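Local coordinates for protein DNA ligase (Alteromonas mediterranea, PDB 6GDR) that probably seals breaks in DNA as a minimal ATP-dependent ligase of the Lig E type, here with adenosine monophosphate in its nucleotide pocket, at residues E28-E33 with H193-F198; I24-Y29 with S170-L175. All coordinates share one frame; numbering follows the deposited sequence.

Interaction 1. Residues E28-E33 with H193-F198; sequences EYWVSE and HHKKAF. With AMP (adenosine monophosphate), chain G.
The imidazole of H194 turns its edge to the face of Y29, the two planes 84° apart, and sets CD2 3.5 Å from CZ of the phenol. One face of that imidazole lies under the carbonyl O of E28, which sits 3.2 Å from CD2 of H194. At its edge, almost in the ring plane, NE2 of H194 donates to OE1 of E28 over 2.7 Å. E28 accepts on its anti lone pair, the one turned away from OE2; with CG beside its own backbone N (chi1 -50°) and the chain extended beyond, its side chain runs alongside that of H194, bringing the carboxylate to NE2 with its plane turned steeply to the ring. This short bond, with the phenol and the carbonyl, helps hold the ring's rotation and would probably favour a protonated histidine. A tyrosine suits the CD2 edge of the imidazole, offering a broad face, while its OH is hydrogen-bonded to the carbonyl O of D205. K195 crosses the indole of W30 at about a right angle. Its CG makes a CH-pi contact with the five-membered ring, and the extended chain carries NZ over the six-membered ring, 4.9 Å from the centroid, as a cation-pi partner. Lysine offers both methylenes and charge here, while NE1 of W30 is hydrogen-bonded to OD1 of D143.

These groups gather where strand 29-34 pairs antiparallel with strand 189-194 in the nucleotide-binding domain. W30 and H193 form a hydrogen-bonded pair, W30 N to H193 O at 2.7 Å and H193 N to W30 O at 2.9 Å. Just past the strand, in a type I turn from H194 to A197, K195 N donates to E28 O at 3.0 Å, nearly straight at 172°. Further along strand 29-34, E33 O reaches N6 of adenosine monophosphate at 2.9 Å.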
ATOM      1  N   GLU D  28     -18.190  13.147  -1.319  1.00 54.10           N
ATOM      2  CA  GLU D  28     -17.404  14.040  -0.477  1.00 59.32           C
ATOM      3  C   GLU D  28     -15.920  13.688  -0.462  1.00 60.20           C
ATOM      4  O   GLU D  28     -15.166  14.274   0.322  1.00 56.44           O
ATOM      5  CB  GLU D  28     -17.946  14.020   0.955  1.00 67.17           C
ATOM      6  CG  GLU D  28     -19.447  14.236   1.061  1.00 72.19           C
ATOM      7  CD  GLU D  28     -19.945  14.161   2.491  1.00 80.99           C
ATOM      8  OE1 GLU D  28     -19.105  14.147   3.415  1.00 72.29           O
ATOM      9  OE2 GLU D  28     -21.177  14.111   2.690  1.00 89.86           O
ATOM     10  N   TYR D  29     -15.486  12.754  -1.305  1.00 57.38           N
ATOM     11  CA  TYR D  29     -14.115  12.268  -1.300  1.00 61.98           C
ATOM     12  C   TYR D  29     -13.460  12.489  -2.656  1.00 52.70           C
ATOM     13  O   TYR D  29     -14.107  12.396  -3.703  1.00 56.38           O
ATOM     14  CB  TYR D  29     -14.053  10.773  -0.966  1.00 51.38           C
ATOM     15  CG  TYR D  29     -14.484  10.421   0.436  1.00 65.40           C
ATOM     16  CD1 TYR D  29     -15.828  10.313   0.766  1.00 58.73           C
ATOM     17  CD2 TYR D  29     -13.544  10.179   1.428  1.00 55.16           C
ATOM     18  CE1 TYR D  29     -16.225   9.984   2.049  1.00 66.15           C
ATOM     19  CE2 TYR D  29     -13.930   9.850   2.711  1.00 69.11           C
ATOM     20  CZ  TYR D  29     -15.271   9.751   3.017  1.00 56.80           C
ATOM     21  OH  TYR D  29     -15.660   9.424   4.296  1.00 63.25           O
ATOM     22  N   TRP D  30     -12.162  12.782  -2.622  1.00 48.26           N
ATOM     23  CA  TRP D  30     -11.328  12.663  -3.808  1.00 52.21           C
ATOM     24  C   TRP D  30     -10.888  11.212  -3.952  1.00 56.74           C
ATOM     25  O   TRP D  30     -10.348  10.624  -3.011  1.00 42.82           O
ATOM     26  CB  TRP D  30     -10.102  13.572  -3.716  1.00 60.12           C
ATOM     27  CG  TRP D  30     -10.351  15.001  -4.090  1.00 59.59           C
ATOM     28  CD1 TRP D  30     -10.167  16.098  -3.299  1.00 63.19           C
ATOM     29  CD2 TRP D  30     -10.819  15.493  -5.352  1.00 53.28           C
ATOM     30  NE1 TRP D  30     -10.494  17.239  -3.988  1.00 66.32           N
ATOM     31  CE2 TRP D  30     -10.898  16.896  -5.251  1.00 63.07           C
ATOM     32  CE3 TRP D  30     -11.181  14.882  -6.557  1.00 60.72           C
ATOM     33  CZ2 TRP D  30     -11.324  17.698  -6.307  1.00 58.03           C
ATOM     34  CZ3 TRP D  30     -11.604  15.680  -7.605  1.00 67.61           C
ATOM     35  CH2 TRP D  30     -11.672  17.072  -7.473  1.00 59.11           C
ATOM     36  N   VAL D  31     -11.129  10.634  -5.122  1.00 50.70           N
ATOM     37  CA  VAL D  31     -10.763   9.249  -5.398  1.00 44.32           C
ATOM     38  C   VAL D  31      -9.475   9.241  -6.205  1.00 42.72           C
ATOM     39  O   VAL D  31      -9.250  10.114  -7.052  1.00 63.17           O
ATOM     40  CB  VAL D  31     -11.887   8.509  -6.148  1.00 50.31           C
ATOM     41  CG1 VAL D  31     -11.579   7.019  -6.225  1.00 47.66           C
ATOM     42  CG2 VAL D  31     -13.229   8.746  -5.471  1.00 60.40           C
ATOM     43  N   SER D  32      -8.624   8.255  -5.936  1.00 49.36           N
ATOM     44  CA  SER D  32      -7.388   8.086  -6.684  1.00 50.07           C
ATOM     45  C   SER D  32      -6.975   6.626  -6.603  1.00 50.18           C
ATOM     46  O   SER D  32      -7.320   5.921  -5.651  1.00 42.60           O
ATOM     47  CB  SER D  32      -6.273   8.988  -6.147  1.00 44.92           C
ATOM     48  OG  SER D  32      -5.967   8.676  -4.800  1.00 48.62           O
ATOM     49  N   GLU D  33      -6.235   6.182  -7.613  1.00 48.87           N
ATOM     50  CA  GLU D  33      -5.756   4.808  -7.658  1.00 40.45           C
ATOM     51  C   GLU D  33      -4.604   4.631  -6.678  1.00 44.99           C
ATOM     52  O   GLU D  33      -3.666   5.434  -6.658  1.00 43.53           O
ATOM     53  CB  GLU D  33      -5.305   4.450  -9.074  1.00 47.51           C
ATOM     54  CG  GLU D  33      -4.699   3.059  -9.208  1.00 44.58           C
ATOM     55  CD  GLU D  33      -4.369   2.704 -10.645  1.00 39.16           C
ATOM     56  OE1 GLU D  33      -5.034   3.236 -11.559  1.00 60.98           O
ATOM     57  OE2 GLU D  33      -3.441   1.898 -10.863  1.00 41.87           O
ATOM     58  N   HIS D 193      -9.959  10.149  -0.157  0.70 60.06           N
ATOM     59  CA  HIS D 193      -9.526  11.211   0.742  0.70 58.76           C
ATOM     60  C   HIS D 193     -10.604  12.284   0.776  0.70 53.21           C
ATOM     61  O   HIS D 193     -10.929  12.874  -0.259  0.70 53.53           O
ATOM     62  CB  HIS D 193      -8.185  11.799   0.295  0.70 59.68           C
ATOM     63  CG  HIS D 193      -7.398  12.416   1.408  0.70 60.23           C
ATOM     64  ND1 HIS D 193      -6.027  12.549   1.364  0.70 54.93           N
ATOM     65  CD2 HIS D 193      -7.787  12.934   2.598  0.70 62.64           C
ATOM     66  CE1 HIS D 193      -5.606  13.121   2.477  0.70 59.39           C
ATOM     67  NE2 HIS D 193      -6.654  13.366   3.243  0.70 59.49           N
ATOM     68  N   HIS D 194     -11.152  12.532   1.962  1.00 48.76           N
ATOM     69  CA  HIS D 194     -12.231  13.499   2.102  1.00 54.82           C
ATOM     70  C   HIS D 194     -11.748  14.894   1.721  1.00 57.81           C
ATOM     71  O   HIS D 194     -10.671  15.330   2.138  1.00 55.77           O
ATOM     72  CB  HIS D 194     -12.755  13.487   3.536  1.00 56.04           C
ATOM     73  CG  HIS D 194     -14.185  13.909   3.660  1.00 66.39           C
ATOM     74  ND1 HIS D 194     -14.559  15.152   4.122  1.00 71.81           N
ATOM     75  CD2 HIS D 194     -15.335  13.248   3.383  1.00 59.73           C
ATOM     76  CE1 HIS D 194     -15.877  15.240   4.125  1.00 66.89           C
ATOM     77  NE2 HIS D 194     -16.371  14.099   3.680  1.00 68.56           N
ATOM     78  N   LYS D 195     -12.562  15.597   0.931  1.00 60.84           N
ATOM     79  CA  LYS D 195     -12.150  16.893   0.397  1.00 68.31           C
ATOM     80  C   LYS D 195     -12.028  17.934   1.502  1.00 56.25           C
ATOM     81  O   LYS D 195     -11.011  18.629   1.605  1.00 65.93           O
ATOM     82  CB  LYS D 195     -13.149  17.358  -0.665  1.00 65.86           C
ATOM     83  CG  LYS D 195     -13.435  16.334  -1.753  1.00 63.10           C
ATOM     84  CD  LYS D 195     -14.425  16.872  -2.774  1.00 79.95           C
ATOM     85  CE  LYS D 195     -14.753  15.830  -3.830  1.00 74.30           C
ATOM     86  NZ  LYS D 195     -15.831  16.284  -4.751  1.00 94.20           N
ATOM     87  N   LYS D 196     -13.059  18.056   2.341  1.00 69.34           N
ATOM     88  CA  LYS D 196     -13.139  19.107   3.350  1.00 68.87           C
ATOM     89  C   LYS D 196     -12.574  18.676   4.700  1.00 76.86           C
ATOM     90  O   LYS D 196     -13.004  19.194   5.739  1.00 94.65           O
ATOM     91  CB  LYS D 196     -14.590  19.563   3.510  1.00 69.39           C
ATOM     92  CG  LYS D 196     -15.544  18.440   3.900  1.00 88.92           C
ATOM     93  CD  LYS D 196     -16.955  18.940   4.156  1.00111.41           C
ATOM     94  CE  LYS D 196     -17.510  18.375   5.455  1.00 72.93           C
ATOM     95  N   ALA D 197     -11.622  17.748   4.715  1.00 77.43           N
ATOM     96  CA  ALA D 197     -11.071  17.210   5.950  1.00 78.05           C
ATOM     97  C   ALA D 197      -9.673  17.762   6.191  1.00 66.16           C
ATOM     98  O   ALA D 197      -8.881  17.908   5.254  1.00 73.71           O
ATOM     99  CB  ALA D 197     -11.022  15.683   5.906  1.00 80.36           C
ATOM    100  N   PHE D 198      -9.376  18.064   7.452  1.00 65.20           N
ATOM    101  CA  PHE D 198      -8.055  18.522   7.849  1.00 66.91           C
ATOM    102  C   PHE D 198      -7.160  17.332   8.165  1.00 60.75           C
ATOM    103  O   PHE D 198      -7.631  16.259   8.554  1.00 58.84           O
ATOM    104  CB  PHE D 198      -8.140  19.443   9.069  1.00 76.96           C
ATOM    105  CG  PHE D 198      -8.917  20.710   8.831  1.00 81.22           C
ATOM    106  CD1 PHE D 198      -9.609  21.316   9.867  1.00 91.85           C
ATOM    107  CD2 PHE D 198      -8.948  21.302   7.580  1.00 79.18           C
ATOM    108  CE1 PHE D 198     -10.321  22.481   9.659  1.00 91.53           C
ATOM    109  CE2 PHE D 198      -9.659  22.468   7.365  1.00 77.53           C
ATOM    110  CZ  PHE D 198     -10.346  23.058   8.406  1.00 81.30           C
TER
HETATM  111  P   AMP G 300      -1.293   0.429   3.488  1.00127.79           P
HETATM  112  O1P AMP G 300      -0.968   0.306   2.017  1.00157.78           O
HETATM  113  O2P AMP G 300      -2.384  -0.440   4.068  1.00105.70           O
HETATM  114  O5' AMP G 300      -1.659   1.967   3.787  1.00112.56           O
HETATM  115  C5' AMP G 300      -1.849   2.864   2.697  1.00 91.44           C
HETATM  116  C4' AMP G 300      -0.498   3.265   2.109  1.00107.46           C
HETATM  117  O4' AMP G 300      -0.584   3.317   0.681  1.00100.79           O
HETATM  118  C3' AMP G 300       0.015   4.616   2.580  1.00 80.32           C
HETATM  119  O3' AMP G 300       1.160   4.434   3.420  1.00 93.16           O
HETATM  120  C2' AMP G 300       0.371   5.381   1.320  1.00 82.98           C
HETATM  121  O2' AMP G 300       1.714   5.866   1.366  1.00 86.99           O
HETATM  122  C1' AMP G 300       0.219   4.387   0.175  1.00 86.77           C
HETATM  123  N9  AMP G 300      -0.400   4.910  -1.075  1.00 81.28           N
HETATM  124  C8  AMP G 300      -0.095   4.418  -2.292  1.00 80.34           C
HETATM  125  N7  AMP G 300      -0.789   5.056  -3.267  1.00 57.43           N
HETATM  126  C5  AMP G 300      -1.558   5.982  -2.673  1.00 71.27           C
HETATM  127  C6  AMP G 300      -2.533   6.997  -3.129  1.00 62.45           C
HETATM  128  N6  AMP G 300      -2.815   7.133  -4.443  1.00 61.51           N
HETATM  129  N1  AMP G 300      -3.127   7.771  -2.198  1.00 62.83           N
HETATM  130  C2  AMP G 300      -2.851   7.639  -0.887  1.00 66.49           C
HETATM  131  N3  AMP G 300      -1.975   6.734  -0.408  1.00 57.58           N
HETATM  132  C4  AMP G 300      -1.302   5.891  -1.229  1.00 75.53           C

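Interaction 2. Residues I24-Y29 with S170-L175; sequences INIAEY and SSVNAL
A single methyl, CD1 of I26, meets S171, V172 and L175 at the N-terminal end of helix 172-184, yet no hydrogen bond joins the two segments. It lies 3.5 Å from the carbonyl O of S171, 3.6 Å from CA of V172 and 3.6 Å from CB of L175, with CG1 of V172 a little farther off. The methyl therefore rests against the first turn of the helix, touching backbone as well as side chains. I26 reaches this place because its side chain leaves the backbone toward the helix and is stretched out, CD1 anti to CA about the CB-CG1 bond (chi2 -176°). Nearer its base, CB of I26 is 3.4 Å from the carbonyl O of S170. A long, branched aliphatic residue suits the site: CB lies against the S170 carbonyl while the ethyl arm, CG1 and CD1, extends to the helix.

On the helix, S171 occupies the N-cap position without a capping bond from its side chain; its carbonyl O accepts from N of L175 at 3.3 Å. L175, with CG anti to the backbone N (chi1 -173°), is buried and presents CB and CD2 to the isoleucine methyl.

The opposing segment contains a short 3-10 turn, residues 26-28, and N25 just before it makes an Asx turn that overlaps its start. There OD1 of N25 takes the N-H of A27 at 3.2 Å, the donor standing well above the amide's carbonyl plane. Asparagine fits this position, its short side chain being able to fold back onto the following backbone.

Beyond the pair, I26 and L175 both touch L169, and L175 also packs on Y17 and on L190 and L192 of strand 189-194. The contact thus joins the loop leading into strand 29-34 to the start of helix 172-184, beside the sheet containing both strands.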
ATOM      1  N   ILE D  24     -20.710   6.164   4.337  1.00108.74           N
ATOM      2  CA  ILE D  24     -20.044   7.342   3.793  1.00105.38           C
ATOM      3  C   ILE D  24     -20.707   7.759   2.486  1.00 93.31           C
ATOM      4  O   ILE D  24     -21.277   6.938   1.753  1.00109.71           O
ATOM      5  CB  ILE D  24     -18.537   7.094   3.584  1.00 95.69           C
ATOM      6  CG1 ILE D  24     -18.314   5.978   2.557  1.00 83.99           C
ATOM      7  CG2 ILE D  24     -17.852   6.793   4.917  1.00121.17           C
ATOM      8  CD1 ILE D  24     -16.861   5.690   2.262  1.00 83.50           C
ATOM      9  N   ASN D  25     -20.638   9.057   2.193  1.00 93.46           N
ATOM     10  CA  ASN D  25     -21.073   9.607   0.914  1.00 81.81           C
ATOM     11  C   ASN D  25     -19.834   9.823   0.056  1.00 71.39           C
ATOM     12  O   ASN D  25     -19.032  10.724   0.327  1.00 64.58           O
ATOM     13  CB  ASN D  25     -21.846  10.910   1.110  1.00 75.21           C
ATOM     14  CG  ASN D  25     -22.260  11.546  -0.205  1.00 90.20           C
ATOM     15  OD1 ASN D  25     -22.164  10.927  -1.265  1.00 94.99           O
ATOM     16  ND2 ASN D  25     -22.729  12.787  -0.143  1.00 86.22           N
ATOM     17  N   ILE D  26     -19.682   8.998  -0.984  1.00 60.74           N
ATOM     18  CA  ILE D  26     -18.458   9.023  -1.782  1.00 71.19           C
ATOM     19  C   ILE D  26     -18.258  10.383  -2.434  1.00 73.61           C
ATOM     20  O   ILE D  26     -17.119  10.802  -2.676  1.00 57.85           O
ATOM     21  CB  ILE D  26     -18.479   7.895  -2.834  1.00 68.28           C
ATOM     22  CG1 ILE D  26     -18.598   6.537  -2.135  1.00 66.23           C
ATOM     23  CG2 ILE D  26     -17.219   7.961  -3.710  1.00 65.43           C
ATOM     24  CD1 ILE D  26     -18.535   5.349  -3.066  1.00 91.20           C
ATOM     25  N   ALA D  27     -19.348  11.096  -2.729  1.00 70.68           N
ATOM     26  CA  ALA D  27     -19.233  12.384  -3.403  1.00 67.76           C
ATOM     27  C   ALA D  27     -18.391  13.380  -2.614  1.00 67.14           C
ATOM     28  O   ALA D  27     -17.920  14.366  -3.191  1.00 61.41           O
ATOM     29  CB  ALA D  27     -20.622  12.967  -3.658  1.00 83.64           C
ATOM     30  N   GLU D  28     -18.190  13.147  -1.319  1.00 54.10           N
ATOM     31  CA  GLU D  28     -17.404  14.040  -0.477  1.00 59.32           C
ATOM     32  C   GLU D  28     -15.920  13.688  -0.462  1.00 60.20           C
ATOM     33  O   GLU D  28     -15.166  14.274   0.322  1.00 56.44           O
ATOM     34  CB  GLU D  28     -17.946  14.020   0.955  1.00 67.17           C
ATOM     35  CG  GLU D  28     -19.447  14.236   1.061  1.00 72.19           C
ATOM     36  CD  GLU D  28     -19.945  14.161   2.491  1.00 80.99           C
ATOM     37  OE1 GLU D  28     -19.105  14.147   3.415  1.00 72.29           O
ATOM     38  OE2 GLU D  28     -21.177  14.111   2.690  1.00 89.86           O
ATOM     39  N   TYR D  29     -15.486  12.754  -1.305  1.00 57.38           N
ATOM     40  CA  TYR D  29     -14.115  12.268  -1.300  1.00 61.98           C
ATOM     41  C   TYR D  29     -13.460  12.489  -2.656  1.00 52.70           C
ATOM     42  O   TYR D  29     -14.107  12.396  -3.703  1.00 56.38           O
ATOM     43  CB  TYR D  29     -14.053  10.773  -0.966  1.00 51.38           C
ATOM     44  CG  TYR D  29     -14.484  10.421   0.436  1.00 65.40           C
ATOM     45  CD1 TYR D  29     -15.828  10.313   0.766  1.00 58.73           C
ATOM     46  CD2 TYR D  29     -13.544  10.179   1.428  1.00 55.16           C
ATOM     47  CE1 TYR D  29     -16.225   9.984   2.049  1.00 66.15           C
ATOM     48  CE2 TYR D  29     -13.930   9.850   2.711  1.00 69.11           C
ATOM     49  CZ  TYR D  29     -15.271   9.751   3.017  1.00 56.80           C
ATOM     50  OH  TYR D  29     -15.660   9.424   4.296  1.00 63.25           O
ATOM     51  N   SER D 170     -19.520   8.813  -7.729  1.00 87.35           N
ATOM     52  CA  SER D 170     -20.814   9.150  -7.144  1.00 79.20           C
ATOM     53  C   SER D 170     -21.319   8.007  -6.268  1.00 75.26           C
ATOM     54  O   SER D 170     -21.089   8.005  -5.055  1.00 87.07           O
ATOM     55  CB  SER D 170     -21.826   9.478  -8.246  1.00 82.55           C
ATOM     56  OG  SER D 170     -21.985   8.370  -9.117  1.00 76.06           O
ATOM     57  N   SER D 171     -21.993   7.026  -6.867  1.00 77.60           N
ATOM     58  CA  SER D 171     -22.597   5.944  -6.103  1.00 71.36           C
ATOM     59  C   SER D 171     -21.531   4.993  -5.567  1.00 68.67           C
ATOM     60  O   SER D 171     -20.383   4.977  -6.021  1.00 66.83           O
ATOM     61  CB  SER D 171     -23.587   5.167  -6.972  1.00 85.36           C
ATOM     62  OG  SER D 171     -24.493   6.047  -7.615  1.00103.76           O
ATOM     63  N   VAL D 172     -21.929   4.182  -4.583  1.00 67.96           N
ATOM     64  CA  VAL D 172     -21.065   3.091  -4.150  1.00 69.15           C
ATOM     65  C   VAL D 172     -20.914   2.073  -5.270  1.00 61.33           C
ATOM     66  O   VAL D 172     -19.878   1.404  -5.380  1.00 50.43           O
ATOM     67  CB  VAL D 172     -21.612   2.442  -2.864  1.00 68.39           C
ATOM     68  CG1 VAL D 172     -21.814   3.494  -1.779  1.00 69.06           C
ATOM     69  CG2 VAL D 172     -22.909   1.695  -3.141  1.00 83.62           C
ATOM     70  N   ASN D 173     -21.935   1.940  -6.119  1.00 52.45           N
ATOM     71  CA  ASN D 173     -21.826   1.062  -7.278  1.00 63.55           C
ATOM     72  C   ASN D 173     -20.742   1.549  -8.228  1.00 64.08           C
ATOM     73  O   ASN D 173     -20.005   0.744  -8.810  1.00 63.45           O
ATOM     74  CB  ASN D 173     -23.174   0.981  -7.994  1.00 64.68           C
ATOM     75  CG  ASN D 173     -23.232  -0.147  -9.004  1.00 88.05           C
ATOM     76  OD1 ASN D 173     -22.844   0.018 -10.161  1.00 90.29           O
ATOM     77  ND2 ASN D 173     -23.722  -1.303  -8.571  1.00 88.67           N
ATOM     78  N   ALA D 174     -20.627   2.869  -8.398  1.00 54.61           N
ATOM     79  CA  ALA D 174     -19.558   3.419  -9.225  1.00 60.22           C
ATOM     80  C   ALA D 174     -18.192   3.077  -8.646  1.00 62.90           C
ATOM     81  O   ALA D 174     -17.233   2.842  -9.391  1.00 53.13           O
ATOM     82  CB  ALA D 174     -19.721   4.934  -9.352  1.00 50.21           C
ATOM     83  N   LEU D 175     -18.085   3.043  -7.317  1.00 52.91           N
ATOM     84  CA  LEU D 175     -16.824   2.679  -6.680  1.00 56.41           C
ATOM     85  C   LEU D 175     -16.484   1.218  -6.942  1.00 55.15           C
ATOM     86  O   LEU D 175     -15.348   0.888  -7.300  1.00 51.69           O
ATOM     87  CB  LEU D 175     -16.903   2.950  -5.178  1.00 50.86           C
ATOM     88  CG  LEU D 175     -15.597   2.784  -4.396  1.00 62.54           C
ATOM     89  CD1 LEU D 175     -14.736   4.029  -4.529  1.00 61.49           C
ATOM     90  CD2 LEU D 175     -15.871   2.469  -2.934  1.00 53.05           C
TER

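Interactions 1 and 2 have centres about 11 Å apart, and their segments overlap at E28 and Y29, although only interaction 1 uses these residues across its contact. Both start from the 3-10 turn 26-28 and the strand 29-34 that follows it. Their partners come later and in sequence, helix 172-184 first and then strand 189-194. Interaction 2 joins the turn to the helix start, whereas interaction 1 pairs the strand within the sheet; a weak hydrogen bond from NZ of K195 to O of A27 links them directly. All four segments belong to the ATP-dependent ligase domain. Strand 29-34 then runs on to the nucleotide pocket, where S32 and E33 lie near adenosine monophosphate.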